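Local coordinates for protein probable zinc protease PqqL (Escherichia coli, PDB 6OFT) that probably cleaves peptides in the periplasm as a zinc-dependent endopeptidase of the M16 family, this chain being the first half of the protein, at residues E77-R82 against K107-Q112; L242-I247 against L446-I451; S383-S388 against T393-P398. One frame throughout, in Å; residues are numbered along the deposited sequence.

Contact 1: residues E77-R82 against K107-Q112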
loop_
_atom_site.group_PDB
_atom_site.type_symbol
_atom_site.label_atom_id
_atom_site.label_comp_id
_atom_site.label_asym_id
_atom_site.label_seq_id
_atom_site.Cartn_x
_atom_site.Cartn_y
_atom_site.Cartn_z
ATOM N N GLU A 77 20.864 -19.390 8.303
ATOM C CA GLU A 77 20.732 -20.099 9.588
ATOM C C GLU A 77 22.049 -20.125 10.403
ATOM O O GLU A 77 22.003 -19.952 11.618
ATOM C CB GLU A 77 20.150 -21.505 9.391
ATOM C CG GLU A 77 18.633 -21.524 9.193
ATOM C CD GLU A 77 17.734 -21.349 10.410
ATOM O OE1 GLU A 77 18.182 -21.633 11.544
ATOM O OE2 GLU A 77 16.565 -20.942 10.225
ATOM N N SER A 78 23.219 -20.264 9.727
ATOM C CA SER A 78 24.554 -20.268 10.362
ATOM C C SER A 78 24.947 -18.890 10.944
ATOM O O SER A 78 25.918 -18.784 11.697
ATOM C CB SER A 78 25.623 -20.756 9.385
ATOM O OG SER A 78 25.969 -19.749 8.449
ATOM N N MET A 79 24.198 -17.843 10.582
ATOM C CA MET A 79 24.394 -16.467 11.066
ATOM C C MET A 79 23.230 -16.080 11.986
ATOM O O MET A 79 23.093 -14.913 12.347
ATOM C CB MET A 79 24.504 -15.484 9.882
ATOM C CG MET A 79 25.659 -15.801 8.917
ATOM S SD MET A 79 25.821 -14.532 7.638
ATOM C CE MET A 79 24.392 -14.914 6.593
ATOM N N GLY A 80 22.410 -17.075 12.346
ATOM C CA GLY A 80 21.258 -16.931 13.232
ATOM C C GLY A 80 20.102 -16.167 12.622
ATOM O O GLY A 80 19.300 -15.565 13.342
ATOM N N LEU A 81 19.997 -16.198 11.295
ATOM C CA LEU A 81 18.958 -15.493 10.543
ATOM C C LEU A 81 17.946 -16.498 9.992
ATOM O O LEU A 81 18.320 -17.450 9.308
ATOM C CB LEU A 81 19.609 -14.599 9.454
ATOM C CG LEU A 81 20.663 -13.606 9.993
ATOM C CD1 LEU A 81 21.469 -12.940 8.850
ATOM C CD2 LEU A 81 20.022 -12.525 10.887
ATOM N N ARG A 82 16.685 -16.331 10.379
ATOM C CA ARG A 82 15.620 -17.276 10.075
ATOM C C ARG A 82 14.599 -16.743 9.097
ATOM O O ARG A 82 14.147 -15.614 9.236
ATOM C CB ARG A 82 14.939 -17.720 11.390
ATOM C CG ARG A 82 13.881 -18.810 11.230
ATOM C CD ARG A 82 13.783 -19.639 12.487
ATOM N NE ARG A 82 14.893 -20.590 12.590
ATOM C CZ ARG A 82 15.151 -21.325 13.667
ATOM N NH1 ARG A 82 14.384 -21.226 14.746
ATOM N NH2 ARG A 82 16.175 -22.166 13.672
ATOM N N LYS A 107 30.876 -7.824 11.013
ATOM C CA LYS A 107 31.167 -7.364 9.650
ATOM C C LYS A 107 31.231 -8.481 8.607
ATOM O O LYS A 107 30.788 -8.274 7.478
ATOM C CB LYS A 107 32.453 -6.505 9.613
ATOM C CG LYS A 107 32.467 -5.305 10.583
ATOM C CD LYS A 107 31.240 -4.394 10.431
ATOM C CE LYS A 107 31.258 -3.201 11.347
ATOM N NZ LYS A 107 30.006 -2.406 11.210
ATOM N N GLN A 108 31.736 -9.665 8.977
ATOM C CA GLN A 108 31.816 -10.798 8.039
ATOM C C GLN A 108 30.411 -11.284 7.645
ATOM O O GLN A 108 30.206 -11.693 6.501
ATOM C CB GLN A 108 32.694 -11.946 8.595
ATOM C CG GLN A 108 34.205 -11.657 8.581
ATOM C CD GLN A 108 34.646 -10.502 9.472
ATOM O OE1 GLN A 108 34.416 -10.488 10.693
ATOM N NE2 GLN A 108 35.283 -9.497 8.869
ATOM N N ASN A 109 29.437 -11.185 8.581
ATOM C CA ASN A 109 28.040 -11.561 8.344
ATOM C C ASN A 109 27.375 -10.564 7.407
ATOM O O ASN A 109 26.627 -10.976 6.525
ATOM C CB ASN A 109 27.285 -11.666 9.653
ATOM C CG ASN A 109 27.642 -12.900 10.438
ATOM O OD1 ASN A 109 28.337 -13.795 9.962
ATOM N ND2 ASN A 109 27.163 -12.985 11.653
ATOM N N LEU A 110 27.687 -9.253 7.561
ATOM C CA LEU A 110 27.170 -8.213 6.667
ATOM C C LEU A 110 27.609 -8.517 5.242
ATOM O O LEU A 110 26.792 -8.456 4.321
ATOM C CB LEU A 110 27.699 -6.823 7.062
ATOM C CG LEU A 110 26.978 -6.047 8.142
ATOM C CD1 LEU A 110 27.686 -4.721 8.382
ATOM C CD2 LEU A 110 25.508 -5.780 7.767
ATOM N N GLN A 111 28.902 -8.878 5.078
ATOM C CA GLN A 111 29.541 -9.232 3.811
ATOM C C GLN A 111 28.922 -10.487 3.183
ATOM O O GLN A 111 28.650 -10.514 1.977
ATOM C CB GLN A 111 31.064 -9.365 4.012
ATOM C CG GLN A 111 31.874 -9.783 2.776
ATOM C CD GLN A 111 31.517 -9.041 1.499
ATOM O OE1 GLN A 111 31.446 -7.793 1.448
ATOM N NE2 GLN A 111 31.290 -9.818 0.438
ATOM N N GLN A 112 28.691 -11.520 4.010
ATOM C CA GLN A 112 28.074 -12.748 3.593
ATOM C C GLN A 112 26.657 -12.485 3.057
ATOM O O GLN A 112 26.317 -13.001 1.992
ATOM C CB GLN A 112 28.071 -13.755 4.760
ATOM C CG GLN A 112 27.392 -15.072 4.436
ATOM C CD GLN A 112 28.126 -15.876 3.397
ATOM O OE1 GLN A 112 28.880 -16.788 3.726
ATOM N NE2 GLN A 112 27.896 -15.574 2.119
#

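Contact 2: residues L242-I247 against L446-I451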
loop_
_atom_site.group_PDB
_atom_site.type_symbol
_atom_site.label_atom_id
_atom_site.label_comp_id
_atom_site.label_asym_id
_atom_site.label_seq_id
_atom_site.Cartn_x
_atom_site.Cartn_y
_atom_site.Cartn_z
ATOM N N LEU A 242 -22.945 3.773 -11.476
ATOM C CA LEU A 242 -23.125 3.528 -10.033
ATOM C C LEU A 242 -23.433 2.043 -9.829
ATOM O O LEU A 242 -24.414 1.588 -10.402
ATOM C CB LEU A 242 -24.288 4.382 -9.540
ATOM C CG LEU A 242 -24.592 4.256 -8.054
ATOM C CD1 LEU A 242 -23.373 4.615 -7.224
ATOM C CD2 LEU A 242 -25.798 5.090 -7.662
ATOM N N ARG A 243 -22.659 1.350 -9.030
ATOM C CA ARG A 243 -22.863 -0.073 -8.774
ATOM C C ARG A 243 -23.301 -0.346 -7.356
ATOM O O ARG A 243 -23.198 0.526 -6.494
ATOM C CB ARG A 243 -21.608 -0.892 -9.120
ATOM C CG ARG A 243 -21.229 -0.862 -10.581
ATOM C CD ARG A 243 -19.744 -0.649 -10.655
ATOM N NE ARG A 243 -19.430 0.735 -10.942
ATOM C CZ ARG A 243 -18.263 1.318 -10.690
ATOM N NH1 ARG A 243 -17.277 0.634 -10.126
ATOM N NH2 ARG A 243 -18.077 2.590 -10.992
ATOM N N PHE A 244 -23.817 -1.562 -7.114
ATOM C CA PHE A 244 -24.323 -1.962 -5.802
ATOM C C PHE A 244 -23.886 -3.374 -5.498
ATOM O O PHE A 244 -23.977 -4.235 -6.369
ATOM C CB PHE A 244 -25.867 -1.883 -5.770
ATOM C CG PHE A 244 -26.433 -0.487 -5.845
ATOM C CD1 PHE A 244 -26.664 0.124 -7.074
ATOM C CD2 PHE A 244 -26.783 0.201 -4.690
ATOM C CE1 PHE A 244 -27.161 1.421 -7.146
ATOM C CE2 PHE A 244 -27.305 1.497 -4.760
ATOM C CZ PHE A 244 -27.491 2.098 -5.990
ATOM N N ASN A 245 -23.443 -3.623 -4.261
ATOM C CA ASN A 245 -23.007 -4.959 -3.838
ATOM C C ASN A 245 -23.376 -5.267 -2.392
ATOM O O ASN A 245 -23.388 -4.377 -1.546
ATOM C CB ASN A 245 -21.479 -5.104 -3.993
ATOM C CG ASN A 245 -20.998 -6.540 -3.955
ATOM O OD1 ASN A 245 -21.750 -7.475 -4.193
ATOM N ND2 ASN A 245 -19.739 -6.747 -3.651
ATOM N N ILE A 246 -23.666 -6.536 -2.114
ATOM C CA ILE A 246 -23.915 -7.016 -0.755
ATOM C C ILE A 246 -22.966 -8.188 -0.571
ATOM O O ILE A 246 -22.970 -9.112 -1.391
ATOM C CB ILE A 246 -25.401 -7.364 -0.417
ATOM C CG1 ILE A 246 -26.346 -6.144 -0.592
ATOM C CG2 ILE A 246 -25.532 -7.951 1.014
ATOM C CD1 ILE A 246 -27.904 -6.544 -0.714
ATOM N N ILE A 247 -22.079 -8.095 0.441
ATOM C CA ILE A 247 -21.115 -9.148 0.750
ATOM C C ILE A 247 -21.683 -9.947 1.902
ATOM O O ILE A 247 -21.809 -9.431 3.012
ATOM C CB ILE A 247 -19.671 -8.629 1.031
ATOM C CG1 ILE A 247 -19.142 -7.794 -0.157
ATOM C CG2 ILE A 247 -18.723 -9.810 1.366
ATOM C CD1 ILE A 247 -17.873 -7.093 0.070
ATOM N N LEU A 446 -30.443 -3.045 2.701
ATOM C CA LEU A 446 -31.236 -2.233 1.785
ATOM C C LEU A 446 -30.953 -2.638 0.345
ATOM O O LEU A 446 -29.794 -2.839 -0.021
ATOM C CB LEU A 446 -30.923 -0.730 1.972
ATOM C CG LEU A 446 -31.605 0.038 3.119
ATOM C CD1 LEU A 446 -31.034 -0.347 4.500
ATOM C CD2 LEU A 446 -31.401 1.530 2.940
ATOM N N SER A 447 -32.013 -2.755 -0.476
ATOM C CA SER A 447 -31.865 -3.036 -1.906
ATOM C C SER A 447 -31.470 -1.692 -2.585
ATOM O O SER A 447 -31.645 -0.640 -1.960
ATOM C CB SER A 447 -33.179 -3.562 -2.481
ATOM O OG SER A 447 -33.518 -4.817 -1.912
ATOM N N PRO A 448 -30.932 -1.677 -3.831
ATOM C CA PRO A 448 -30.500 -0.391 -4.435
ATOM C C PRO A 448 -31.550 0.726 -4.543
ATOM O O PRO A 448 -31.178 1.903 -4.475
ATOM C CB PRO A 448 -30.005 -0.811 -5.817
ATOM C CG PRO A 448 -29.601 -2.232 -5.644
ATOM C CD PRO A 448 -30.576 -2.817 -4.702
ATOM N N ALA A 449 -32.847 0.381 -4.742
ATOM C CA ALA A 449 -33.886 1.406 -4.867
ATOM C C ALA A 449 -34.122 2.104 -3.524
ATOM O O ALA A 449 -34.320 3.317 -3.497
ATOM C CB ALA A 449 -35.181 0.805 -5.393
ATOM N N ALA A 450 -34.044 1.334 -2.417
ATOM C CA ALA A 450 -34.217 1.821 -1.056
ATOM C C ALA A 450 -33.074 2.751 -0.667
ATOM O O ALA A 450 -33.323 3.760 -0.011
ATOM C CB ALA A 450 -34.307 0.653 -0.085
ATOM N N ILE A 451 -31.829 2.422 -1.075
ATOM C CA ILE A 451 -30.631 3.227 -0.791
ATOM C C ILE A 451 -30.814 4.613 -1.412
ATOM O O ILE A 451 -30.645 5.630 -0.724
ATOM C CB ILE A 451 -29.313 2.532 -1.296
ATOM C CG1 ILE A 451 -28.951 1.286 -0.436
ATOM C CG2 ILE A 451 -28.143 3.532 -1.338
ATOM C CD1 ILE A 451 -27.814 0.385 -0.958
#

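Contact 3: residues S383-S388 against T393-P398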
loop_
_atom_site.group_PDB
_atom_site.type_symbol
_atom_site.label_atom_id
_atom_site.label_comp_id
_atom_site.label_asym_id
_atom_site.label_seq_id
_atom_site.Cartn_x
_atom_site.Cartn_y
_atom_site.Cartn_z
ATOM N N SER A 383 9.855 0.815 5.041
ATOM C CA SER A 383 8.695 0.681 4.144
ATOM C C SER A 383 8.376 1.996 3.435
ATOM O O SER A 383 8.128 1.985 2.230
ATOM C CB SER A 383 7.468 0.173 4.903
ATOM O OG SER A 383 7.755 -1.085 5.488
ATOM N N ARG A 384 8.389 3.136 4.183
ATOM C CA ARG A 384 8.119 4.465 3.616
ATOM C C ARG A 384 9.154 4.808 2.538
ATOM O O ARG A 384 8.793 5.340 1.490
ATOM C CB ARG A 384 8.056 5.547 4.725
ATOM C CG ARG A 384 7.754 6.949 4.186
ATOM C CD ARG A 384 7.225 7.938 5.235
ATOM N NE ARG A 384 8.285 8.660 5.940
ATOM C CZ ARG A 384 8.839 9.797 5.518
ATOM N NH1 ARG A 384 8.470 10.338 4.362
ATOM N NH2 ARG A 384 9.782 10.389 6.241
ATOM N N LEU A 385 10.440 4.504 2.792
ATOM C CA LEU A 385 11.518 4.757 1.824
ATOM C C LEU A 385 11.355 3.852 0.582
ATOM O O LEU A 385 11.523 4.317 -0.554
ATOM C CB LEU A 385 12.904 4.566 2.487
ATOM C CG LEU A 385 14.113 4.937 1.632
ATOM C CD1 LEU A 385 14.055 6.402 1.182
ATOM C CD2 LEU A 385 15.428 4.638 2.370
ATOM N N ALA A 386 10.966 2.582 0.794
ATOM C CA ALA A 386 10.703 1.643 -0.317
ATOM C C ALA A 386 9.548 2.169 -1.193
ATOM O O ALA A 386 9.613 2.096 -2.419
ATOM C CB ALA A 386 10.371 0.255 0.227
ATOM N N SER A 387 8.512 2.730 -0.552
ATOM C CA SER A 387 7.351 3.316 -1.219
ATOM C C SER A 387 7.755 4.540 -2.053
ATOM O O SER A 387 7.290 4.692 -3.180
ATOM C CB SER A 387 6.306 3.716 -0.179
ATOM O OG SER A 387 5.066 3.957 -0.818
ATOM N N SER A 388 8.630 5.416 -1.507
ATOM C CA SER A 388 9.118 6.602 -2.232
ATOM C C SER A 388 9.895 6.168 -3.461
ATOM O O SER A 388 9.740 6.745 -4.542
ATOM C CB SER A 388 10.005 7.459 -1.327
ATOM O OG SER A 388 9.275 7.807 -0.169
ATOM N N THR A 393 8.887 9.366 -5.872
ATOM C CA THR A 393 8.426 10.559 -5.175
ATOM C C THR A 393 9.444 10.883 -4.109
ATOM O O THR A 393 9.994 9.959 -3.508
ATOM C CB THR A 393 7.022 10.385 -4.572
ATOM O OG1 THR A 393 7.030 9.290 -3.660
ATOM C CG2 THR A 393 5.927 10.226 -5.626
ATOM N N PRO A 394 9.712 12.176 -3.855
ATOM C CA PRO A 394 10.730 12.526 -2.846
ATOM C C PRO A 394 10.380 12.038 -1.445
ATOM O O PRO A 394 9.233 12.147 -1.025
ATOM C CB PRO A 394 10.811 14.058 -2.924
ATOM C CG PRO A 394 10.209 14.418 -4.258
ATOM C CD PRO A 394 9.169 13.382 -4.522
ATOM N N PHE A 395 11.363 11.453 -0.747
ATOM C CA PHE A 395 11.195 10.969 0.627
ATOM C C PHE A 395 11.448 12.152 1.559
ATOM O O PHE A 395 12.599 12.522 1.793
ATOM C CB PHE A 395 12.169 9.822 0.901
ATOM C CG PHE A 395 12.217 9.279 2.310
ATOM C CD1 PHE A 395 11.235 8.404 2.771
ATOM C CD2 PHE A 395 13.299 9.557 3.140
ATOM C CE1 PHE A 395 11.323 7.837 4.048
ATOM C CE2 PHE A 395 13.391 8.983 4.414
ATOM C CZ PHE A 395 12.404 8.125 4.857
ATOM N N LEU A 396 10.367 12.796 2.021
ATOM C CA LEU A 396 10.428 14.002 2.868
ATOM C C LEU A 396 10.856 13.676 4.282
ATOM O O LEU A 396 10.441 12.661 4.837
ATOM C CB LEU A 396 9.062 14.729 2.901
ATOM C CG LEU A 396 8.365 15.065 1.554
ATOM C CD1 LEU A 396 6.984 15.652 1.791
ATOM C CD2 LEU A 396 9.192 16.019 0.701
ATOM N N SER A 397 11.683 14.538 4.877
ATOM C CA SER A 397 12.104 14.350 6.261
ATOM C C SER A 397 10.947 14.791 7.170
ATOM O O SER A 397 10.116 15.591 6.712
ATOM C CB SER A 397 13.305 15.246 6.550
ATOM O OG SER A 397 12.987 16.622 6.411
ATOM N N PRO A 398 10.920 14.386 8.470
ATOM C CA PRO A 398 9.905 14.937 9.393
ATOM C C PRO A 398 9.905 16.476 9.426
ATOM O O PRO A 398 8.832 17.079 9.496
ATOM C CB PRO A 398 10.322 14.362 10.761
ATOM C CG PRO A 398 11.049 13.104 10.420
ATOM C CD PRO A 398 11.806 13.426 9.171
#

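Contact 1: residues E77-R82 against K107-Q112
Met79 reaches across to helix 107-122 and lies against Asn109 and Gln112, which stand one helical turn apart on the same side of that helix. Met79 CB stands 4.1 Å from Asn109 ND2, and Met79 CG comes closer, 3.5 Å from Asn109 OD1, the two side chains sliding past each other in opposite directions. SD of Met79 lies where both partners meet it, 3.5 Å from Asn109 OD1 and 3.6 Å from Gln112 CG. A bend at the last torsion (chi3 -74°) then turns the methyl toward Gln112, and Met79 CE ends 3.7 Å from Gln112 CG, the two chains crossing at about a right angle. Gln112 thus offers its aliphatic carbons to the thioether. All of this is van der Waals packing at the protein surface, and Met79 also touches Val113, the next residue of the helix.

On the far side of the turn a salt bridge joins its two ends: Arg82 grips Glu77 side-on, with NE 2.9 Å from OE2 in a nearly straight bond (177°) and NH2 3.0 Å from OE1. Gly80, with positive phi, is the C-prime residue of a Schellman motif, in which Gly80 N bonds to Glu77 O and Leu81 N to Phe76 O; this motif ends helix 71-77 and presents Met79 to the neighbouring helix of the M16 peptidase domain.

Contact 2: residues L242-I247 against L446-I451
The ring of Phe244 lies flat beneath Pro448, whose CB sits almost exactly over the middle of one face, 3.4 Å from the ring centroid and 7° off the normal. This is a CH-pi contact in which the six ring carbons stand at nearly equal distances from that one proline carbon. Pro448 CG leans back along the phenylalanine toward its root, 3.6 Å from Phe244 CG, so the pyrrolidine spans the ring centre and the start of the side chain. Ile451, like Pro448 from the first turn of helix 448-459, approaches differently: its CD1 meets the ring at the edge, near the ring plane, 3.9 Å from Phe244 CD2. With CG1 anti to the carbonyl carbon (chi1 -71°), Ile451 sends this methyl to the ring, while CG2 on its other branch comes 4.1 Å from Phe244 CE2.

The strand carrying Phe244, 242-248, lies in the part of the chain that belongs to the M16 inactive-domain family; it is an outermost strand of the five-stranded mixed sheet and runs parallel to strand 430-436. The start of the helix packs over one face of the sheet, at this edge strand, and Trp432 of the adjacent strand meets the Phe244 ring with the two planes nearly parallel and also touches Ile451. Replacing Phe244 by an alanine would probably take the aromatic face from under Pro448 CB and open a gap beside Ile451 CD1. Farther along the strand, Ile246 makes a looser approach, its CD1 lying 4.2 Å from Leu446 O. That carbonyl oxygen is bonded by the side-chain amide of Gln434, while the Leu446 side chain turns to Gln332 and Ala335 of helix 331-348.

Contact 3: residues S383-S388 against T393-P398
Arg384 sends CG anti to its backbone nitrogen (chi1 -179°) and bends at chi3 (88°), which lays its guanidinium flat on the ring of Phe395. The setting is the connection between two consecutive helices: the second half of helix 378-391 packs against the loop that follows it and leads into helix 398-408. In this cation-pi stack the centres of the Arg384 guanidinium and the Phe395 ring are 4.1 Å apart and the planes 19° from parallel. Leu385 takes the opposite face of the ring, its CD1 3.6 Å from Phe395 CG in a CH-pi contact offset toward the rim, so the ring is sandwiched between two consecutive residues of the helix. Ser388 OG lies at the ring's edge, 3.6 Å from Phe395 CD1. Leu385 also touches Ile202 and Val204 of strand 199-205, tying the sandwich to the six-stranded sheet. Nearer the helix end, Thr393 N donates to Ser388 O at 3.1 Å, joining the returning chain to the helix. The stacked guanidinium is fixed in rotation by its other contact: Arg384 NH1 and Arg384 NH2 both donate to Leu396 O, at 3.1 and 2.8 Å, and this oxygen lies in the guanidinium plane.

Contact 1 is a surface contact, whereas contacts 2 and 3 are partly buried. Contacts 1 and 2 lie on opposite sides of the chain's centre, their centres 55 Å apart; contact 3, closest to the middle, is nested within the long loop that contact 2 closes. None touches another or shares a helix or strand with it. Contact 1 pairs a turn with a helix, contact 2 the edge of one sheet with a helix start, and contact 3 a helix with the loop that follows it. Thioether packing on polar side chains and mainly apolar ring packing serve the first two; contact 3 alone combines an aromatic stack with hydrogen bonds between its segments.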